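Local coordinates for protein papain-like protease (Human betacoronavirus 2c EMC/2012, PDB 4PT5) that probably cleaves the viral replicase polyprotein as a papain-like peptidase and, as in related coronavirus enzymes, probably removes ubiquitin-like modifiers from host proteins, at residues F268-G273 / C307-V312; A208-G213 / W245-G250; K126-V131 / A177-C182. All blocks are in the same frame, centred on the assembly; numbering follows the deposited sequence.

Contact 1. Residues F268-G273 / C307-V312; sequences FNVFQG and CKVTDV
The Phe268 ring meets Cys307 and Val309 obliquely, its CD2 lying 3.8 Å from Val309 CG1 and its CE2 next to Cys307 SG, a sulfur-aromatic contact; at its edge, in the ring plane, sits Val270 CG2 of its own strand. The two segments form an antiparallel strand pair of the palm sheet of the papain-like protease, whose register shifts by one residue at a beta bulge between the pairs Phe268-Val312 and Val270-Val309. With chi1 at 59°, Phe268 CG lies between the backbone N and the carbonyl carbon, and this lays the ring along the face that Val270 and Val309 share. Two other flat groups, the Asn269 amide and the Asp311 carboxylate, stand almost at right angles (88°) and are not hydrogen-bonded to each other. The amide is taken up by Thr121 and His283, while Asp311 OD1 is bonded to Ser169 and Ser249. Phe271 CB lies against Thr310 CG2, but its ring leads away from 307-312 to meet Tyr281 edge-to-face. At the bulge Asn269 N donates to Asp311 O at 2.8 Å, and Asn269 O receives Thr310 N at 2.9 Å. Cys307 SG also packs on Val270 CG2 at 3.7 Å. Beyond Phe271 the chain enters a loop that in related enzymes is the mobile flap beside the active site, consistent with the poor order of Gly273. There the extended Lys308 side chain brings NZ to Gly273 O at 3.3 Å, a weak hydrogen bond.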
loop_
_atom_site.group_PDB
_atom_site.type_symbol
_atom_site.label_atom_id
_atom_site.label_comp_id
_atom_site.label_asym_id
_atom_site.label_seq_id
_atom_site.Cartn_x
_atom_site.Cartn_y
_atom_site.Cartn_z
ATOM N N PHE A 268 -17.572 13.315 -12.506
ATOM C CA PHE A 268 -16.136 13.306 -12.775
ATOM C C PHE A 268 -15.355 14.021 -11.677
ATOM O O PHE A 268 -15.889 14.897 -10.991
ATOM C CB PHE A 268 -15.827 13.934 -14.144
ATOM C CG PHE A 268 -16.291 15.358 -14.285
ATOM C CD1 PHE A 268 -17.585 15.643 -14.710
ATOM C CD2 PHE A 268 -15.433 16.416 -14.004
ATOM C CE1 PHE A 268 -18.016 16.953 -14.844
ATOM C CE2 PHE A 268 -15.860 17.730 -14.133
ATOM C CZ PHE A 268 -17.152 17.998 -14.555
ATOM N N ASN A 269 -14.088 13.640 -11.523
ATOM C CA ASN A 269 -13.184 14.280 -10.568
ATOM C C ASN A 269 -12.200 15.215 -11.256
ATOM O O ASN A 269 -11.844 15.007 -12.419
ATOM C CB ASN A 269 -12.434 13.228 -9.750
ATOM C CG ASN A 269 -13.323 12.536 -8.743
ATOM O OD1 ASN A 269 -13.905 13.177 -7.870
ATOM N ND2 ASN A 269 -13.435 11.219 -8.857
ATOM N N VAL A 270 -11.766 16.243 -10.530
ATOM C CA VAL A 270 -10.889 17.274 -11.081
ATOM C C VAL A 270 -9.716 17.568 -10.147
ATOM O O VAL A 270 -9.906 17.794 -8.950
ATOM C CB VAL A 270 -11.667 18.579 -11.377
ATOM C CG1 VAL A 270 -10.721 19.717 -11.733
ATOM C CG2 VAL A 270 -12.670 18.361 -12.498
ATOM N N PHE A 271 -8.510 17.554 -10.710
ATOM C CA PHE A 271 -7.301 17.947 -9.994
ATOM C C PHE A 271 -7.056 19.440 -10.208
ATOM O O PHE A 271 -7.002 19.910 -11.348
ATOM C CB PHE A 271 -6.101 17.124 -10.482
ATOM C CG PHE A 271 -4.832 17.372 -9.711
ATOM C CD1 PHE A 271 -4.580 16.693 -8.521
ATOM C CD2 PHE A 271 -3.878 18.275 -10.178
ATOM C CE1 PHE A 271 -3.410 16.915 -7.809
ATOM C CE2 PHE A 271 -2.706 18.503 -9.470
ATOM C CZ PHE A 271 -2.473 17.821 -8.284
ATOM N N GLN A 272 -6.918 20.178 -9.109
ATOM C CA GLN A 272 -6.709 21.625 -9.165
ATOM C C GLN A 272 -5.382 22.059 -8.548
ATOM O O GLN A 272 -4.797 21.344 -7.730
ATOM C CB GLN A 272 -7.868 22.369 -8.498
ATOM C CG GLN A 272 -9.121 22.467 -9.355
ATOM C CD GLN A 272 -10.208 23.316 -8.722
ATOM O OE1 GLN A 272 -10.261 23.478 -7.502
ATOM N NE2 GLN A 272 -11.088 23.862 -9.555
ATOM N N GLY A 273 -4.923 23.242 -8.947
ATOM C CA GLY A 273 -3.641 23.773 -8.500
ATOM C C GLY A 273 -2.540 23.447 -9.486
ATOM O O GLY A 273 -2.570 22.401 -10.142
ATOM N N CYS A 307 -11.300 22.484 -17.000
ATOM C CA CYS A 307 -10.682 21.871 -15.826
ATOM C C CYS A 307 -9.841 20.646 -16.176
ATOM O O CYS A 307 -10.008 20.056 -17.246
ATOM C CB CYS A 307 -11.766 21.481 -14.822
ATOM S SG CYS A 307 -13.077 20.451 -15.525
ATOM N N LYS A 308 -8.949 20.265 -15.262
ATOM C CA LYS A 308 -8.103 19.083 -15.441
ATOM C C LYS A 308 -8.777 17.826 -14.881
ATOM O O LYS A 308 -8.561 17.453 -13.725
ATOM C CB LYS A 308 -6.736 19.287 -14.779
ATOM C CG LYS A 308 -5.954 20.493 -15.267
ATOM C CD LYS A 308 -4.683 20.654 -14.451
ATOM C CE LYS A 308 -4.171 22.084 -14.479
ATOM N NZ LYS A 308 -3.215 22.328 -13.362
ATOM N N VAL A 309 -9.593 17.178 -15.711
ATOM C CA VAL A 309 -10.332 15.981 -15.295
ATOM C C VAL A 309 -9.411 14.775 -15.098
ATOM O O VAL A 309 -8.424 14.607 -15.819
ATOM C CB VAL A 309 -11.486 15.620 -16.270
ATOM C CG1 VAL A 309 -12.478 16.772 -16.386
ATOM C CG2 VAL A 309 -10.960 15.229 -17.643
ATOM N N THR A 310 -9.738 13.950 -14.107
ATOM C CA THR A 310 -9.004 12.713 -13.854
ATOM C C THR A 310 -9.910 11.503 -14.110
ATOM O O THR A 310 -9.800 10.840 -15.142
ATOM C CB THR A 310 -8.419 12.667 -12.422
ATOM O OG1 THR A 310 -9.482 12.743 -11.463
ATOM C CG2 THR A 310 -7.445 13.825 -12.188
ATOM N N ASP A 311 -10.815 11.237 -13.169
ATOM C CA ASP A 311 -11.754 10.127 -13.267
ATOM C C ASP A 311 -13.075 10.632 -13.828
ATOM O O ASP A 311 -13.494 11.745 -13.509
ATOM C CB ASP A 311 -11.979 9.496 -11.889
ATOM C CG ASP A 311 -10.676 9.233 -11.137
ATOM O OD1 ASP A 311 -9.645 8.948 -11.786
ATOM O OD2 ASP A 311 -10.685 9.303 -9.891
ATOM N N VAL A 312 -13.714 9.820 -14.671
ATOM C CA VAL A 312 -15.004 10.159 -15.281
ATOM C C VAL A 312 -15.916 8.928 -15.260
ATOM O O VAL A 312 -15.539 7.856 -15.745
ATOM C CB VAL A 312 -14.851 10.680 -16.738
ATOM C CG1 VAL A 312 -16.189 11.148 -17.290
ATOM C CG2 VAL A 312 -13.843 11.819 -16.825
#

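Contact 2. Residues A208-G213 / W245-G250; sequences ACCYVG and WLLLSG
Strand 210-212 runs parallel to strand 245-250, their axes 16° apart, and four backbone hydrogen bonds join the segments, reaching Cys209 and Gly213 at the ends. They alternate in direction: Leu247 N gives to Cys209 O at 2.7 Å, Tyr211 N to Leu247 O, Ser249 N to Tyr211 O, and Gly213 N to Ser249 O at 3.0 Å. At the start of the pair Cys209 CB sits over one face of the Trp245 six-membered ring, 3.8 Å from its centroid, a CH-pi contact. Cys209 SG stands farther out on the ring normal, while Cys210 SG comes in at the ring edge, 4.2 Å from Trp245 CZ3. The Trp245 NE1 uses its proton on Lys126 O. The pair belongs to the palm sheet, and between its two strands the chain goes out into part of the fingers, carrying some of the cysteines that probably bind the zinc ion. On the face opposite Cys210, Tyr211 CB touches Leu248 CD2 at 3.7 Å. The tyrosine ring leads away from strand 245-250, its CG set opposite the backbone N (chi1 -169°), and OH is hydrogen-bonded to Asn61 OD1 of the second subunit. Val212, back on the Cys210 face, sets CG2 4.1 Å from Ser249 CB.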
loop_
_atom_site.group_PDB
_atom_site.type_symbol
_atom_site.label_atom_id
_atom_site.label_comp_id
_atom_site.label_asym_id
_atom_site.label_seq_id
_atom_site.Cartn_x
_atom_site.Cartn_y
_atom_site.Cartn_z
ATOM N N ALA A 208 -14.072 -5.033 -16.237
ATOM C CA ALA A 208 -14.795 -4.531 -17.403
ATOM C C ALA A 208 -15.316 -3.107 -17.198
ATOM O O ALA A 208 -15.516 -2.365 -18.163
ATOM C CB ALA A 208 -15.941 -5.470 -17.751
ATOM N N CYS A 209 -15.526 -2.734 -15.938
ATOM C CA CYS A 209 -16.159 -1.460 -15.598
ATOM C C CYS A 209 -15.157 -0.334 -15.356
ATOM O O CYS A 209 -15.545 0.829 -15.230
ATOM C CB CYS A 209 -17.068 -1.633 -14.380
ATOM S SG CYS A 209 -18.249 -2.991 -14.538
ATOM N N CYS A 210 -13.874 -0.687 -15.293
ATOM C CA CYS A 210 -12.806 0.287 -15.088
ATOM C C CYS A 210 -11.796 0.255 -16.227
ATOM O O CYS A 210 -11.486 -0.815 -16.764
ATOM C CB CYS A 210 -12.092 0.040 -13.758
ATOM S SG CYS A 210 -13.150 0.177 -12.299
ATOM N N TYR A 211 -11.296 1.434 -16.593
ATOM C CA TYR A 211 -10.244 1.561 -17.600
ATOM C C TYR A 211 -9.394 2.802 -17.356
ATOM O O TYR A 211 -9.916 3.888 -17.094
ATOM C CB TYR A 211 -10.829 1.600 -19.016
ATOM C CG TYR A 211 -9.790 1.461 -20.113
ATOM C CD1 TYR A 211 -9.090 2.573 -20.585
ATOM C CD2 TYR A 211 -9.508 0.216 -20.681
ATOM C CE1 TYR A 211 -8.137 2.448 -21.583
ATOM C CE2 TYR A 211 -8.558 0.084 -21.682
ATOM C CZ TYR A 211 -7.877 1.202 -22.131
ATOM O OH TYR A 211 -6.932 1.078 -23.124
ATOM N N VAL A 212 -8.081 2.627 -17.454
ATOM C CA VAL A 212 -7.132 3.723 -17.304
ATOM C C VAL A 212 -6.382 3.932 -18.619
ATOM O O VAL A 212 -5.811 2.990 -19.175
ATOM C CB VAL A 212 -6.143 3.458 -16.150
ATOM C CG1 VAL A 212 -5.270 4.678 -15.894
ATOM C CG2 VAL A 212 -6.900 3.084 -14.885
ATOM N N GLY A 213 -6.401 5.168 -19.112
ATOM C CA GLY A 213 -5.755 5.514 -20.374
ATOM C C GLY A 213 -6.534 6.555 -21.154
ATOM O O GLY A 213 -5.977 7.565 -21.587
ATOM N N TRP A 245 -22.050 0.168 -15.223
ATOM C CA TRP A 245 -21.508 1.530 -15.240
ATOM C C TRP A 245 -20.091 1.479 -15.734
ATOM O O TRP A 245 -19.492 0.402 -15.790
ATOM C CB TRP A 245 -21.564 2.167 -13.851
ATOM C CG TRP A 245 -21.051 1.272 -12.747
ATOM C CD1 TRP A 245 -21.797 0.456 -11.900
ATOM C CD2 TRP A 245 -19.652 1.068 -12.333
ATOM N NE1 TRP A 245 -20.985 -0.212 -11.019
ATOM C CE2 TRP A 245 -19.689 0.108 -11.224
ATOM C CE3 TRP A 245 -18.422 1.569 -12.752
ATOM C CZ2 TRP A 245 -18.535 -0.318 -10.583
ATOM C CZ3 TRP A 245 -17.266 1.131 -12.096
ATOM C CH2 TRP A 245 -17.323 0.211 -11.040
ATOM N N LEU A 246 -19.532 2.633 -16.092
ATOM C CA LEU A 246 -18.162 2.685 -16.596
ATOM C C LEU A 246 -17.349 3.819 -15.987
ATOM O O LEU A 246 -17.682 4.992 -16.148
ATOM C CB LEU A 246 -18.152 2.791 -18.127
ATOM C CG LEU A 246 -16.807 2.965 -18.847
ATOM C CD1 LEU A 246 -15.949 1.706 -18.772
ATOM C CD2 LEU A 246 -17.035 3.371 -20.294
ATOM N N LEU A 247 -16.272 3.451 -15.298
ATOM C CA LEU A 247 -15.332 4.419 -14.754
ATOM C C LEU A 247 -14.085 4.476 -15.629
ATOM O O LEU A 247 -13.446 3.449 -15.876
ATOM C CB LEU A 247 -14.964 4.062 -13.308
ATOM C CG LEU A 247 -14.073 5.026 -12.513
ATOM C CD1 LEU A 247 -14.805 6.315 -12.165
ATOM C CD2 LEU A 247 -13.558 4.345 -11.253
ATOM N N LEU A 248 -13.761 5.678 -16.106
ATOM C CA LEU A 248 -12.553 5.912 -16.893
ATOM C C LEU A 248 -11.620 6.861 -16.150
ATOM O O LEU A 248 -12.069 7.836 -15.549
ATOM C CB LEU A 248 -12.895 6.492 -18.270
ATOM C CG LEU A 248 -13.814 5.738 -19.240
ATOM C CD1 LEU A 248 -14.008 6.563 -20.502
ATOM C CD2 LEU A 248 -13.280 4.359 -19.597
ATOM N N SER A 249 -10.322 6.573 -16.196
ATOM C CA SER A 249 -9.334 7.382 -15.491
ATOM C C SER A 249 -8.156 7.781 -16.372
ATOM O O SER A 249 -7.816 7.092 -17.334
ATOM C CB SER A 249 -8.823 6.650 -14.247
ATOM O OG SER A 249 -9.867 6.428 -13.318
ATOM N N GLY A 250 -7.544 8.904 -16.017
ATOM C CA GLY A 250 -6.345 9.408 -16.669
ATOM C C GLY A 250 -5.710 10.444 -15.761
ATOM O O GLY A 250 -6.283 10.805 -14.729
#

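Contact 3. Residues K126-V131 / A177-C182; sequences KDIKFV and AKAELC
Strands 128-130 and 179-181 run antiparallel with their axes at 141°, a short two-stranded sheet whose backbone bonds extend a residue beyond each strand: Cys182 N donates to Asp127 O at 3.0 Å, Lys129 N to Glu180 O at 2.9 Å, and Val131 N to Lys178 O at 3.0 Å. On one face Ala179 CB touches both Phe130 and Ile128. Ala179 CB lies obliquely to the Phe130 ring, 3.7 Å from Phe130 CD1, and 4.0 Å from Ile128 CG1. The same Phe130 ring turns an edge to the chain, with Lys178 O in its plane and 3.6 Å from Phe130 CD1. Val131 CG1 also leans on Lys178 O, put there by a chi1 of 71° that sets it between the backbone N and the carbonyl carbon. On the opposite face Lys129 and Glu180 are directly paired, yet their charged ends diverge and form no salt bridge. What Lys129 does touch is sulfur: Lys129 CB and CD both lie alongside Cys182 SG, CB at 3.8 Å. Leu181, on the Ala179 face, leans its CD1 toward Asp127 O.

The sheet lies between the thumb helices and the palm. Helix 133-144 packs on the Ile128-Phe130 side, where Phe139 meets the Phe130 ring edge-to-face and Gln136 OE1 accepts from Phe130 N. Helix 168-176 reaches Ile128 through Leu176 and Phe130 through Val175, while Leu206 of the short helix 206-209, at the palm side, lies against Ala179 and Leu181.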
loop_
_atom_site.group_PDB
_atom_site.type_symbol
_atom_site.label_atom_id
_atom_site.label_comp_id
_atom_site.label_asym_id
_atom_site.label_seq_id
_atom_site.Cartn_x
_atom_site.Cartn_y
_atom_site.Cartn_z
ATOM N N LYS A 126 -23.123 1.493 -8.399
ATOM C CA LYS A 126 -24.197 0.567 -8.046
ATOM C C LYS A 126 -23.775 -0.888 -8.271
ATOM O O LYS A 126 -22.892 -1.163 -9.088
ATOM C CB LYS A 126 -25.468 0.899 -8.837
ATOM C CG LYS A 126 -26.768 0.680 -8.070
ATOM C CD LYS A 126 -26.980 1.739 -6.993
ATOM C CE LYS A 126 -28.315 1.575 -6.278
ATOM N NZ LYS A 126 -29.471 2.006 -7.114
ATOM N N ASP A 127 -24.415 -1.802 -7.538
ATOM C CA ASP A 127 -24.107 -3.242 -7.560
ATOM C C ASP A 127 -22.659 -3.543 -7.154
ATOM O O ASP A 127 -22.007 -4.421 -7.729
ATOM C CB ASP A 127 -24.449 -3.868 -8.924
ATOM C CG ASP A 127 -25.949 -3.939 -9.183
ATOM O OD1 ASP A 127 -26.721 -3.211 -8.520
ATOM O OD2 ASP A 127 -26.357 -4.729 -10.063
ATOM N N ILE A 128 -22.175 -2.810 -6.152
ATOM C CA ILE A 128 -20.804 -2.943 -5.655
ATOM C C ILE A 128 -20.776 -3.599 -4.268
ATOM O O ILE A 128 -21.555 -3.240 -3.379
ATOM C CB ILE A 128 -20.070 -1.575 -5.654
ATOM C CG1 ILE A 128 -18.599 -1.740 -5.256
ATOM C CG2 ILE A 128 -20.785 -0.562 -4.762
ATOM C CD1 ILE A 128 -17.782 -0.466 -5.334
ATOM N N LYS A 129 -19.877 -4.565 -4.096
ATOM C CA LYS A 129 -19.766 -5.312 -2.847
ATOM C C LYS A 129 -18.304 -5.624 -2.556
ATOM O O LYS A 129 -17.565 -6.023 -3.452
ATOM C CB LYS A 129 -20.572 -6.610 -2.945
ATOM C CG LYS A 129 -21.103 -7.123 -1.619
ATOM C CD LYS A 129 -22.424 -7.851 -1.818
ATOM C CE LYS A 129 -23.242 -7.872 -0.535
ATOM N NZ LYS A 129 -24.699 -8.015 -0.809
ATOM N N PHE A 130 -17.888 -5.437 -1.306
ATOM C CA PHE A 130 -16.505 -5.720 -0.917
ATOM C C PHE A 130 -16.322 -7.165 -0.462
ATOM O O PHE A 130 -17.109 -7.682 0.332
ATOM C CB PHE A 130 -16.022 -4.737 0.154
ATOM C CG PHE A 130 -15.897 -3.325 -0.339
ATOM C CD1 PHE A 130 -14.843 -2.953 -1.164
ATOM C CD2 PHE A 130 -16.838 -2.364 0.017
ATOM C CE1 PHE A 130 -14.728 -1.650 -1.626
ATOM C CE2 PHE A 130 -16.728 -1.057 -0.438
ATOM C CZ PHE A 130 -15.671 -0.700 -1.261
ATOM N N VAL A 131 -15.281 -7.811 -0.983
ATOM C CA VAL A 131 -14.999 -9.214 -0.668
ATOM C C VAL A 131 -14.358 -9.373 0.721
ATOM O O VAL A 131 -14.439 -10.443 1.328
ATOM C CB VAL A 131 -14.166 -9.900 -1.786
ATOM C CG1 VAL A 131 -12.731 -9.385 -1.816
ATOM C CG2 VAL A 131 -14.204 -11.418 -1.645
ATOM N N ALA A 177 -10.085 -2.623 -6.028
ATOM C CA ALA A 177 -9.409 -3.920 -6.093
ATOM C C ALA A 177 -9.947 -4.897 -5.049
ATOM O O ALA A 177 -9.876 -6.112 -5.235
ATOM C CB ALA A 177 -7.907 -3.744 -5.927
ATOM N N LYS A 178 -10.487 -4.355 -3.960
ATOM C CA LYS A 178 -11.044 -5.148 -2.866
ATOM C C LYS A 178 -12.549 -5.368 -3.037
ATOM O O LYS A 178 -13.188 -6.014 -2.202
ATOM C CB LYS A 178 -10.781 -4.456 -1.522
ATOM C CG LYS A 178 -9.394 -3.845 -1.358
ATOM C CD LYS A 178 -8.346 -4.886 -1.002
ATOM C CE LYS A 178 -7.035 -4.229 -0.606
ATOM N NZ LYS A 178 -6.000 -5.228 -0.224
ATOM N N ALA A 179 -13.108 -4.828 -4.118
ATOM C CA ALA A 179 -14.548 -4.908 -4.374
ATOM C C ALA A 179 -14.923 -5.998 -5.384
ATOM O O ALA A 179 -14.054 -6.673 -5.939
ATOM C CB ALA A 179 -15.087 -3.552 -4.815
ATOM N N GLU A 180 -16.224 -6.152 -5.615
ATOM C CA GLU A 180 -16.769 -7.191 -6.485
ATOM C C GLU A 180 -18.133 -6.749 -7.015
ATOM O O GLU A 180 -18.880 -6.050 -6.326
ATOM C CB GLU A 180 -16.906 -8.506 -5.711
ATOM C CG GLU A 180 -17.128 -9.738 -6.577
ATOM C CD GLU A 180 -17.562 -10.953 -5.776
ATOM O OE1 GLU A 180 -18.353 -10.798 -4.819
ATOM O OE2 GLU A 180 -17.118 -12.072 -6.110
ATOM N N LEU A 181 -18.451 -7.166 -8.238
ATOM C CA LEU A 181 -19.709 -6.803 -8.884
ATOM C C LEU A 181 -20.806 -7.839 -8.622
ATOM O O LEU A 181 -20.537 -9.043 -8.571
ATOM C CB LEU A 181 -19.494 -6.629 -10.387
ATOM C CG LEU A 181 -20.420 -5.654 -11.113
ATOM C CD1 LEU A 181 -20.025 -4.208 -10.836
ATOM C CD2 LEU A 181 -20.389 -5.939 -12.605
ATOM N N CYS A 182 -22.039 -7.360 -8.467
ATOM C CA CYS A 182 -23.184 -8.217 -8.149
ATOM C C CYS A 182 -24.008 -8.617 -9.378
ATOM O O CYS A 182 -25.092 -9.193 -9.247
ATOM C CB CYS A 182 -24.080 -7.535 -7.109
ATOM S SG CYS A 182 -23.288 -7.242 -5.511
#

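Going from the N terminus, contact 3 closes first, bringing the chain back after a helical excursion that includes helices 133-144, 148-157 and 168-176 of the thumb. Contact 2 then closes a loop that runs through strands 224-227 and 233-242 of the fingers, and contact 1 closes one containing strands 281-287, 290-295 and 298-302. The three follow one another in series; none nests or crosses. Contacts 3 and 2 touch through the Lys126-Trp245 bond and through Leu181 on Trp245 and Cys209, joining thumb to palm. Contacts 2 and 1 share the palm sheet through neighbouring strands 245-250 and 304-315, Val312 N lying 2.7 Å from Leu248 O. Contacts 1 and 3 remain about 12 Å apart at their nearest atoms.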